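Local coordinates for protein endopolygalacturonase (Chondrostereum purpureum, PDB 1K5C) that probably hydrolyses the alpha-1,4 linkages between galacturonosyl units inside polygalacturonan, as a beta-helical glycoside hydrolase of family 28, at residues A[90-101]-A[113-121]. Numbering follows the deposited sequence.
Sequences TNNGTHKPHPFL and EVLNSPAQA. With NAG (2-acetamido-2-deoxy-beta-D-glucopyranose), chain B.
Gln120 lies alongside His98, the two side chains running in the same direction with amide and imidazole planes 28° apart, and the contact illustrates how one bent side chain can join a loop to a turn. The side chain of Gln120 bends at chi2 (87°), which brings OE1 to 3.2 Å from His98 CB while NE2 donates to Thr90 OG1, 3.2 Å away and tilted a little from the amide plane. Thr90 also lays CG2 over one face of the His98 ring, toward its rim. Ala119 CB touches both Thr90 CG2, at 3.7 Å, and Lys96 CB. A leucine in place of Gln120 would probably leave Thr90 OG1 without this donor and the imidazole without its amide neighbour. Deeper in, the side chains of Pro97 and Pro118 are set nearly perpendicular, with Pro97 CD 3.8 Å from Pro118 CB. Beside them a water accepts from Ala119 N and donates to Pro97 O and Gln120 O, tying both backbones. Gln120 O also receives Phe100 N at 2.9 Å, just after the cis peptide between His98 and Pro99, and Leu101 N meets Ala121 O at 2.9 Å in an almost straight bond. Phe100 turns its ring edge to Val114 CG1 (CD2 at 3.5 Å), a pose set by chi1 near 180°, which swings the ring away from the backbone N; Leu101 meets Val114 CG2 tip to tip. In the second shell, Lys96 NZ donates to Thr94 O and forms a salt bridge with Asp86. Asn151 accepts from Thr90 N, consistent with the contact bordering the galacturonate site, to which Asn91 also belongs, though no galacturonate is bound here. Within the right-handed parallel beta-helix, loop 90-101 leads into strand 101-104 and the turn after strand 108-115 into adjacent parallel strand 122-127, while Phe77 of strand 76-78 packs against Phe100 and Leu101.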
ATOM      1  N   THR A  90      -9.517 -11.271  -4.490  1.00 12.82           N
ATOM      2  CA  THR A  90      -9.131 -12.376  -3.622  1.00 13.12           C
ATOM      3  C   THR A  90     -10.265 -12.731  -2.683  1.00 14.33           C
ATOM      4  O   THR A  90     -10.107 -13.570  -1.795  1.00 17.67           O
ATOM      5  CB  THR A  90      -7.833 -12.012  -2.867  1.00 14.04           C
ATOM      6  OG1 THR A  90      -7.911 -10.703  -2.264  1.00 14.89           O
ATOM      7  CG2 THR A  90      -6.683 -11.913  -3.831  1.00 14.43           C
ATOM      8  N   ASN A  91     -11.466 -12.145  -2.898  1.00 14.40           N
ATOM      9  CA  ASN A  91     -12.603 -12.498  -2.057  1.00 15.82           C
ATOM     10  C   ASN A  91     -13.215 -13.806  -2.537  1.00 16.48           C
ATOM     11  O   ASN A  91     -13.774 -14.589  -1.722  1.00 19.01           O
ATOM     12  CB  ASN A  91     -13.699 -11.447  -2.166  1.00 17.15           C
ATOM     13  CG  ASN A  91     -13.289 -10.086  -1.643  1.00 17.25           C
ATOM     14  OD1 ASN A  91     -12.496 -10.047  -0.686  1.00 20.09           O
ATOM     15  ND2 ASN A  91     -13.885  -9.066  -2.218  1.00 18.49           N
ATOM     16  N   ASN A  92     -13.249 -14.061  -3.841  1.00 17.22           N
ATOM     17  CA  ASN A  92     -13.998 -15.159  -4.425  1.00 17.31           C
ATOM     18  C   ASN A  92     -13.626 -15.244  -5.894  1.00 16.34           C
ATOM     19  O   ASN A  92     -12.729 -14.551  -6.364  1.00 16.72           O
ATOM     20  CB  ASN A  92     -15.519 -14.911  -4.192  1.00 19.94           C
ATOM     21  CG  ASN A  92     -16.289 -16.177  -3.968  1.00 25.60           C
ATOM     22  OD1 ASN A  92     -16.097 -17.139  -4.749  1.00 34.41           O
ATOM     23  ND2 ASN A  92     -17.136 -16.202  -2.933  1.00 29.04           N
ATOM     24  N   GLY A  93     -14.307 -16.065  -6.639  1.00 16.28           N
ATOM     25  CA  GLY A  93     -14.124 -16.115  -8.092  1.00 16.22           C
ATOM     26  C   GLY A  93     -12.861 -16.848  -8.480  1.00 15.17           C
ATOM     27  O   GLY A  93     -12.428 -17.834  -7.844  1.00 17.17           O
ATOM     28  N   THR A  94     -12.297 -16.384  -9.587  1.00 14.54           N
ATOM     29  CA  THR A  94     -11.094 -17.018 -10.133  1.00 14.29           C
ATOM     30  C   THR A  94      -9.922 -16.890  -9.132  1.00 13.85           C
ATOM     31  O   THR A  94      -9.818 -15.913  -8.366  1.00 13.76           O
ATOM     32  CB  THR A  94     -10.694 -16.347 -11.454  1.00 14.97           C
ATOM     33  OG1 THR A  94     -10.458 -14.966 -11.221  1.00 15.57           O
ATOM     34  CG2 THR A  94     -11.781 -16.530 -12.542  1.00 17.57           C
ATOM     35  N   HIS A  95      -9.018 -17.883  -9.187  1.00 15.15           N
ATOM     36  CA  HIS A  95      -7.779 -17.741  -8.406  1.00 15.12           C
ATOM     37  C   HIS A  95      -6.985 -16.551  -8.889  1.00 13.80           C
ATOM     38  O   HIS A  95      -6.810 -16.381 -10.105  1.00 15.85           O
ATOM     39  CB  HIS A  95      -6.977 -19.039  -8.606  1.00 19.03           C
ATOM     40  CG  HIS A  95      -5.642 -18.953  -7.965  1.00 18.67           C
ATOM     41  ND1 HIS A  95      -4.464 -18.750  -8.653  1.00 18.53           N
ATOM     42  CD2 HIS A  95      -5.295 -19.111  -6.678  1.00 19.28           C
ATOM     43  CE1 HIS A  95      -3.432 -18.784  -7.812  1.00 16.02           C
ATOM     44  NE2 HIS A  95      -3.916 -19.011  -6.556  1.00 19.91           N
ATOM     45  N   LYS A  96      -6.486 -15.730  -7.973  1.00 13.53           N
ATOM     46  CA  LYS A  96      -5.603 -14.618  -8.298  1.00 13.23           C
ATOM     47  C   LYS A  96      -4.236 -14.871  -7.653  1.00 12.74           C
ATOM     48  O   LYS A  96      -4.153 -14.817  -6.413  1.00 15.09           O
ATOM     49  CB  LYS A  96      -6.143 -13.267  -7.779  1.00 13.72           C
ATOM     50  CG  LYS A  96      -7.652 -13.035  -7.936  1.00 14.31           C
ATOM     51  CD  LYS A  96      -8.080 -13.016  -9.400  1.00 14.69           C
ATOM     52  CE  LYS A  96      -9.536 -12.504  -9.609  1.00 14.34           C
ATOM     53  NZ  LYS A  96     -10.580 -13.243  -8.834  1.00 13.32           N
ATOM     54  N   PRO A  97      -3.133 -15.067  -8.370  1.00 11.60           N
ATOM     55  CA  PRO A  97      -1.836 -15.138  -7.713  1.00 11.76           C
ATOM     56  C   PRO A  97      -1.544 -13.805  -6.997  1.00 11.17           C
ATOM     57  O   PRO A  97      -1.568 -12.743  -7.635  1.00 12.18           O
ATOM     58  CB  PRO A  97      -0.870 -15.383  -8.880  1.00 12.73           C
ATOM     59  CG  PRO A  97      -1.714 -16.022  -9.989  1.00 12.85           C
ATOM     60  CD  PRO A  97      -3.065 -15.314  -9.815  1.00 12.35           C
ATOM     61  N   HIS A  98      -1.281 -13.887  -5.696  1.00 11.42           N
ATOM     62  CA  HIS A  98      -1.059 -12.646  -4.944  1.00 11.36           C
ATOM     63  C   HIS A  98      -0.194 -12.949  -3.730  1.00 11.12           C
ATOM     64  O   HIS A  98      -0.247 -14.095  -3.221  1.00 12.43           O
ATOM     65  CB  HIS A  98      -2.371 -11.973  -4.515  1.00 12.29           C
ATOM     66  CG  HIS A  98      -3.139 -12.752  -3.479  1.00 12.14           C
ATOM     67  ND1 HIS A  98      -3.171 -12.486  -2.130  1.00 15.06           N
ATOM     68  CD2 HIS A  98      -3.904 -13.879  -3.684  1.00 12.43           C
ATOM     69  CE1 HIS A  98      -3.963 -13.391  -1.540  1.00 16.13           C
ATOM     70  NE2 HIS A  98      -4.378 -14.212  -2.438  1.00 17.19           N
ATOM     71  N   PRO A  99       0.580 -11.986  -3.251  1.00 10.90           N
ATOM     72  CA  PRO A  99       0.927 -10.743  -3.981  1.00 10.78           C
ATOM     73  C   PRO A  99       1.649 -11.118  -5.266  1.00 10.38           C
ATOM     74  O   PRO A  99       2.102 -12.263  -5.453  1.00 11.36           O
ATOM     75  CB  PRO A  99       1.845 -10.014  -2.974  1.00 11.22           C
ATOM     76  CG  PRO A  99       2.550 -11.144  -2.274  1.00 11.91           C
ATOM     77  CD  PRO A  99       1.477 -12.210  -2.109  1.00 12.31           C
ATOM     78  N   PHE A 100       1.821 -10.124  -6.154  1.00 10.10           N
ATOM     79  CA  PHE A 100       2.576 -10.374  -7.385  1.00 10.38           C
ATOM     80  C   PHE A 100       4.068 -10.414  -7.069  1.00 10.27           C
ATOM     81  O   PHE A 100       4.750 -11.409  -7.355  1.00 10.58           O
ATOM     82  CB  PHE A 100       2.133  -9.328  -8.410  1.00 10.38           C
ATOM     83  CG  PHE A 100       2.795  -9.420  -9.772  1.00 10.13           C
ATOM     84  CD1 PHE A 100       3.385 -10.592 -10.249  1.00 11.06           C
ATOM     85  CD2 PHE A 100       2.796  -8.297 -10.588  1.00 11.52           C
ATOM     86  CE1 PHE A 100       3.971 -10.597 -11.515  1.00 11.47           C
ATOM     87  CE2 PHE A 100       3.372  -8.291 -11.834  1.00 11.99           C
ATOM     88  CZ  PHE A 100       3.983  -9.459 -12.313  1.00 11.30           C
ATOM     89  N   LEU A 101       4.571  -9.285  -6.514  1.00 10.22           N
ATOM     90  CA  LEU A 101       5.956  -9.172  -6.093  1.00 10.29           C
ATOM     91  C   LEU A 101       6.043  -9.177  -4.570  1.00 10.15           C
ATOM     92  O   LEU A 101       5.188  -8.614  -3.892  1.00 10.87           O
ATOM     93  CB  LEU A 101       6.575  -7.841  -6.556  1.00 10.98           C
ATOM     94  CG  LEU A 101       7.010  -7.721  -7.998  1.00 14.64           C
ATOM     95  CD1 LEU A 101       5.949  -7.866  -8.975  1.00 19.63           C
ATOM     96  CD2 LEU A 101       7.767  -6.406  -8.189  1.00 15.44           C
ATOM     97  N   GLU A 113       8.167  -0.569 -13.028  1.00 11.14           N
ATOM     98  CA  GLU A 113       6.702  -0.572 -13.067  1.00 10.93           C
ATOM     99  C   GLU A 113       6.200  -1.994 -12.886  1.00 10.69           C
ATOM    100  O   GLU A 113       6.745  -2.939 -13.462  1.00 11.66           O
ATOM    101  CB  GLU A 113       6.223  -0.032 -14.419  1.00 11.84           C
ATOM    102  CG  GLU A 113       4.710  -0.197 -14.646  1.00 12.29           C
ATOM    103  CD  GLU A 113       4.249   0.513 -15.872  1.00 14.56           C
ATOM    104  OE1 GLU A 113       4.438   1.702 -16.027  1.00 29.66           O
ATOM    105  OE2 GLU A 113       3.574  -0.121 -16.668  1.00 19.90           O
ATOM    106  N   VAL A 114       5.154  -2.119 -12.086  1.00 10.50           N
ATOM    107  CA  VAL A 114       4.320  -3.316 -12.043  1.00 10.83           C
ATOM    108  C   VAL A 114       3.086  -3.007 -12.873  1.00 10.96           C
ATOM    109  O   VAL A 114       2.370  -2.052 -12.553  1.00 12.75           O
ATOM    110  CB  VAL A 114       3.958  -3.663 -10.581  1.00 12.79           C
ATOM    111  CG1 VAL A 114       2.927  -4.761 -10.563  1.00 19.05           C
ATOM    112  CG2 VAL A 114       5.256  -4.012  -9.819  1.00 17.26           C
ATOM    113  N   LEU A 115       2.887  -3.784 -13.926  1.00 10.83           N
ATOM    114  CA  LEU A 115       1.775  -3.565 -14.859  1.00 10.93           C
ATOM    115  C   LEU A 115       0.757  -4.706 -14.683  1.00 10.65           C
ATOM    116  O   LEU A 115       1.107  -5.898 -14.817  1.00 11.23           O
ATOM    117  CB  LEU A 115       2.315  -3.570 -16.283  1.00 11.30           C
ATOM    118  CG  LEU A 115       1.259  -3.488 -17.397  1.00 11.26           C
ATOM    119  CD1 LEU A 115       0.489  -2.140 -17.360  1.00 12.33           C
ATOM    120  CD2 LEU A 115       1.918  -3.649 -18.760  1.00 13.16           C
ATOM    121  N   ASN A 116      -0.487  -4.349 -14.395  1.00 10.23           N
ATOM    122  CA  ASN A 116      -1.582  -5.334 -14.383  1.00 10.64           C
ATOM    123  C   ASN A 116      -1.293  -6.548 -13.477  1.00 10.28           C
ATOM    124  O   ASN A 116      -1.292  -7.706 -13.903  1.00 10.81           O
ATOM    125  CB  ASN A 116      -1.948  -5.737 -15.811  1.00 11.02           C
ATOM    126  CG  ASN A 116      -2.370  -4.508 -16.607  1.00 11.21           C
ATOM    127  OD1 ASN A 116      -2.932  -3.553 -16.023  1.00 11.44           O
ATOM    128  ND2 ASN A 116      -2.125  -4.552 -17.907  1.00 11.72           N
ATOM    129  N   SER A 117      -1.098  -6.262 -12.183  1.00 10.31           N
ATOM    130  CA  SER A 117      -1.043  -7.349 -11.220  1.00 10.35           C
ATOM    131  C   SER A 117      -2.389  -8.098 -11.190  1.00 10.10           C
ATOM    132  O   SER A 117      -3.447  -7.503 -11.321  1.00 10.79           O
ATOM    133  CB  SER A 117      -0.689  -6.810  -9.830  1.00 10.42           C
ATOM    134  OG  SER A 117      -1.653  -5.857  -9.356  1.00 10.36           O
ATOM    135  N   PRO A 118      -2.353  -9.435 -10.947  1.00 10.38           N
ATOM    136  CA  PRO A 118      -3.627 -10.170 -10.811  1.00 10.37           C
ATOM    137  C   PRO A 118      -4.477  -9.629  -9.678  1.00 10.13           C
ATOM    138  O   PRO A 118      -5.713  -9.553  -9.844  1.00 11.02           O
ATOM    139  CB  PRO A 118      -3.191 -11.629 -10.603  1.00 11.20           C
ATOM    140  CG  PRO A 118      -1.862 -11.704 -11.389  1.00 11.35           C
ATOM    141  CD  PRO A 118      -1.190 -10.349 -11.052  1.00 10.95           C
ATOM    142  N   ALA A 119      -3.862  -9.308  -8.558  1.00 10.11           N
ATOM    143  CA  ALA A 119      -4.564  -8.705  -7.392  1.00 10.46           C
ATOM    144  C   ALA A 119      -3.508  -7.841  -6.696  1.00 10.12           C
ATOM    145  O   ALA A 119      -2.971  -6.914  -7.315  1.00 10.38           O
ATOM    146  CB  ALA A 119      -5.260  -9.762  -6.550  1.00 11.10           C
ATOM    147  N   GLN A 120      -3.185  -8.122  -5.436  1.00 10.19           N
ATOM    148  CA  GLN A 120      -2.307  -7.215  -4.709  1.00 10.43           C
ATOM    149  C   GLN A 120      -0.931  -7.189  -5.393  1.00  9.98           C
ATOM    150  O   GLN A 120      -0.368  -8.225  -5.765  1.00 10.29           O
ATOM    151  CB  GLN A 120      -2.127  -7.673  -3.239  1.00 10.72           C
ATOM    152  CG  GLN A 120      -3.420  -7.575  -2.411  1.00 11.30           C
ATOM    153  CD  GLN A 120      -4.319  -8.812  -2.511  1.00 11.30           C
ATOM    154  OE1 GLN A 120      -4.201  -9.641  -3.409  1.00 11.90           O
ATOM    155  NE2 GLN A 120      -5.318  -8.910  -1.620  1.00 13.49           N
ATOM    156  N   ALA A 121      -0.387  -5.957  -5.567  1.00 10.13           N
ATOM    157  CA  ALA A 121       0.797  -5.798  -6.422  1.00 10.09           C
ATOM    158  C   ALA A 121       2.103  -6.065  -5.700  1.00 10.31           C
ATOM    159  O   ALA A 121       2.798  -7.033  -6.039  1.00 11.96           O
ATOM    160  CB  ALA A 121       0.761  -4.409  -7.069  1.00 10.67           C
TER
HETATM  161  C1  NAG B2001     -18.057 -17.359  -2.839  1.00 34.53           C
HETATM  162  C2  NAG B2001     -18.609 -17.218  -1.374  1.00 39.31           C
HETATM  163  C3  NAG B2001     -19.511 -18.436  -1.126  1.00 45.27           C
HETATM  164  C4  NAG B2001     -20.712 -18.253  -2.081  1.00 49.97           C
HETATM  165  C5  NAG B2001     -20.200 -18.248  -3.567  1.00 47.93           C
HETATM  166  C6  NAG B2001     -21.274 -17.865  -4.532  1.00 48.09           C
HETATM  167  C7  NAG B2001     -16.788 -16.025  -0.079  1.00 71.82           C
HETATM  168  C8  NAG B2001     -15.655 -16.334   0.799  1.00 59.32           C
HETATM  169  N2  NAG B2001     -17.469 -17.119  -0.494  1.00 60.48           N
HETATM  170  O3  NAG B2001     -19.961 -18.640   0.212  1.00 48.18           O
HETATM  171  O4  NAG B2001     -21.528 -19.410  -1.890  1.00 63.46           O
HETATM  172  O5  NAG B2001     -19.171 -17.225  -3.704  1.00 43.52           O
HETATM  173  O6  NAG B2001     -20.904 -18.012  -5.889  1.00 49.10           O
HETATM  174  O7  NAG B2001     -17.032 -14.921  -0.328  1.00 63.17           O
HETATM  175  O   HOH W   1      -1.232  -9.985  -7.767  1.00 10.66           O